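Caltubin, EF-hand (Lymnaea stagnalis, PDB 6VAN) binds divalent metal ions through EF-hand helix-loop-helix motifs and probably acts as a calcium-binding protein in the pond snail. Local coordinates at residues 1-5 / 6-10. Residues are numbered along the deposited sequence; the frame is centred on the assembly and turned at random. Where two conformers were deposited one is given.
Sequences GVPFL and TELKE
Leu8 meets Pro3 and Leu5 where the N-terminal tail turns into helix 5-15, and the first turn of this helix illustrates how a helix start can pack inward on one side and meet water on the other. On the inward side Leu8 is the buried residue. In the conformer described here its CD1 bridges the two neighbours, 3.9 Å from Pro3 CG and 3.9 Å from Leu5 CD2, while CD2 lies by Pro3 CB. The apolar patch continues into the fold, since Leu5 touches Val67 and Leu8 touches Met70 of helix 62-71. The backbone ties the same turn: Leu8 N donates to Phe4 O at 3.0 Å, lying in the carbonyl plane with an N-H...O angle of 163°, and Lys9 N reaches Leu5 O, tilted from that carbonyl's plane.

The solvent side is locally tight as well. With chi1 at -179°, the Phe4 ring swings away from its own backbone N and runs beside the helix start, where Thr6 CB sits over one face as a CH-pi contact, 4.1 Å from the ring centroid. Glu7 crosses the ring at roughly a right angle; its CG comes within 3.3 Å of Phe4 CD2, and OE2 lies at the ring edge, in plane. Looser is the link through water: Glu7 OE1 accepts from a water 3.0 Å away that in turn accepts from Phe4 N. Phe4 occupies the N-cap position of the entering helix of an EF-hand, whose loop holds strontium through Asp17, Asp21, Gln23 and Glu28.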
ATOM      1  N   GLY A   1     -13.209  12.210  -2.127  1.00 22.81           N
ATOM      2  CA  GLY A   1     -14.142  12.684  -1.044  1.00 21.92           C
ATOM      3  C   GLY A   1     -13.447  12.808   0.302  1.00 21.96           C
ATOM      4  O   GLY A   1     -12.242  12.570   0.373  1.00 23.28           O
ATOM      5  N   VAL A   2     -14.204  13.150   1.339  1.00 21.46           N
ATOM      6  CA  VAL A   2     -13.707  13.421   2.716  1.00 20.80           C
ATOM      7  C   VAL A   2     -13.817  12.127   3.520  1.00 19.94           C
ATOM      8  O   VAL A   2     -14.897  11.547   3.606  1.00 18.11           O
ATOM      9  CB  VAL A   2     -14.525  14.569   3.349  1.00 21.75           C
ATOM     10  CG1 VAL A   2     -14.082  14.924   4.764  1.00 22.05           C
ATOM     11  CG2 VAL A   2     -14.523  15.804   2.467  1.00 21.95           C
ATOM     12  N   PRO A   3     -12.727  11.622   4.130  1.00 20.48           N
ATOM     13  CA  PRO A   3     -12.809  10.406   4.927  1.00 19.19           C
ATOM     14  C   PRO A   3     -13.423  10.669   6.309  1.00 16.65           C
ATOM     15  O   PRO A   3     -13.464  11.780   6.752  1.00 17.66           O
ATOM     16  CB  PRO A   3     -11.344   9.983   5.065  1.00 21.22           C
ATOM     17  CG  PRO A   3     -10.592  11.283   5.056  1.00 22.32           C
ATOM     18  CD  PRO A   3     -11.369  12.205   4.136  1.00 21.66           C
ATOM     19  N   PHE A   4     -13.887   9.615   6.938  1.00 15.10           N
ATOM     20  CA  PHE A   4     -14.361   9.606   8.335  1.00 14.83           C
ATOM     21  C   PHE A   4     -13.110   9.539   9.237  1.00 14.38           C
ATOM     22  O   PHE A   4     -12.387   8.525   9.201  1.00 14.42           O
ATOM     23  CB  PHE A   4     -15.312   8.409   8.480  1.00 15.64           C
ATOM     24  CG  PHE A   4     -15.978   8.147   9.803  1.00 17.03           C
ATOM     25  CD1 PHE A   4     -16.118   9.129  10.761  1.00 16.71           C
ATOM     26  CD2 PHE A   4     -16.565   6.910  10.042  1.00 18.18           C
ATOM     27  CE1 PHE A   4     -16.793   8.862  11.946  1.00 19.25           C
ATOM     28  CE2 PHE A   4     -17.214   6.644  11.233  1.00 19.62           C
ATOM     29  CZ  PHE A   4     -17.318   7.623  12.184  1.00 19.61           C
ATOM     30  N   LEU A   5     -12.827  10.582  10.021  1.00 15.04           N
ATOM     31  CA  LEU A   5     -11.558  10.651  10.789  1.00 15.87           C
ATOM     32  C   LEU A   5     -11.484   9.512  11.789  1.00 15.79           C
ATOM     33  O   LEU A   5     -10.362   9.038  12.034  1.00 15.85           O
ATOM     34  CB  LEU A   5     -11.446  11.995  11.492  1.00 17.21           C
ATOM     35  CG  LEU A   5     -11.238  13.157  10.547  1.00 18.15           C
ATOM     36  CD1 LEU A   5     -11.317  14.467  11.305  1.00 19.51           C
ATOM     37  CD2 LEU A   5      -9.915  13.042   9.791  1.00 19.49           C
ATOM     38  N   THR A   6     -12.607   9.096  12.367  1.00 15.26           N
ATOM     39  CA  THR A   6     -12.618   8.006  13.358  1.00 16.81           C
ATOM     40  C   THR A   6     -12.194   6.712  12.665  1.00 16.95           C
ATOM     41  O   THR A   6     -11.489   5.902  13.283  1.00 16.88           O
ATOM     42  CB  THR A   6     -13.958   7.956  14.071  1.00 17.81           C
ATOM     43  OG1 THR A   6     -14.042   9.165  14.828  1.00 21.22           O
ATOM     44  CG2 THR A   6     -14.096   6.755  14.964  1.00 18.93           C
ATOM     45  N   GLU A   7     -12.604   6.507  11.416  1.00 16.44           N
ATOM     46  CA  GLU A   7     -12.176   5.309  10.676  1.00 17.96           C
ATOM     47  C   GLU A   7     -10.701   5.407  10.352  1.00 16.35           C
ATOM     48  O   GLU A   7     -10.016   4.388  10.411  1.00 18.47           O
ATOM     49  CB  GLU A   7     -12.989   5.151   9.406  1.00 20.40           C
ATOM     50  CG  GLU A   7     -14.301   4.498   9.682  1.00 22.73           C
ATOM     51  CD  GLU A   7     -15.081   4.210   8.417  1.00 24.99           C
ATOM     52  OE1 GLU A   7     -14.560   4.537   7.313  1.00 29.94           O
ATOM     53  OE2 GLU A   7     -16.194   3.660   8.543  1.00 27.69           O
ATOM     54  N   LEU A   8     -10.209   6.585   9.974  0.65 15.95           N
ATOM     55  CA  LEU A   8      -8.751   6.773   9.756  0.65 16.63           C
ATOM     56  C   LEU A   8      -8.015   6.314  11.012  0.65 16.79           C
ATOM     57  O   LEU A   8      -7.065   5.526  10.889  0.65 16.42           O
ATOM     58  CB  LEU A   8      -8.397   8.231   9.465  0.65 17.50           C
ATOM     59  CG  LEU A   8      -8.835   8.775   8.112  0.65 17.51           C
ATOM     60  CD1 LEU A   8      -8.168  10.115   7.847  0.65 17.73           C
ATOM     61  CD2 LEU A   8      -8.531   7.805   6.987  0.65 18.44           C
ATOM     62  N   LYS A   9      -8.441   6.777  12.177  1.00 16.86           N
ATOM     63  CA  LYS A   9      -7.757   6.413  13.432  1.00 18.28           C
ATOM     64  C   LYS A   9      -7.805   4.895  13.640  1.00 19.95           C
ATOM     65  O   LYS A   9      -6.752   4.321  13.959  1.00 20.99           O
ATOM     66  CB  LYS A   9      -8.378   7.133  14.623  1.00 19.32           C
ATOM     67  CG  LYS A   9      -7.794   6.720  15.974  1.00 21.78           C
ATOM     68  CD  LYS A   9      -6.265   6.677  16.018  1.00 23.81           C
ATOM     69  CE  LYS A   9      -5.631   7.940  16.549  1.00 24.23           C
ATOM     70  NZ  LYS A   9      -5.773   8.065  18.027  1.00 24.31           N
ATOM     71  N   GLU A  10      -8.964   4.258  13.475  1.00 20.53           N
ATOM     72  CA  GLU A  10      -9.122   2.789  13.694  1.00 24.18           C
ATOM     73  C   GLU A  10      -8.178   2.047  12.740  1.00 25.85           C
ATOM     74  O   GLU A  10      -7.605   1.026  13.154  1.00 26.38           O
ATOM     75  CB  GLU A  10     -10.573   2.352  13.494  1.00 27.64           C
ATOM     76  CG  GLU A  10     -10.850   0.912  13.908  1.00 31.34           C
ATOM     77  CD  GLU A  10     -10.513  -0.157  12.879  1.00 35.53           C
ATOM     78  OE1 GLU A  10     -10.419   0.171  11.676  1.00 39.52           O
ATOM     79  OE2 GLU A  10     -10.341  -1.325  13.288  1.00 37.13           O
TER
HETATM   80  O   HOH W   1     -13.758   6.931   5.778  1.00 28.42           O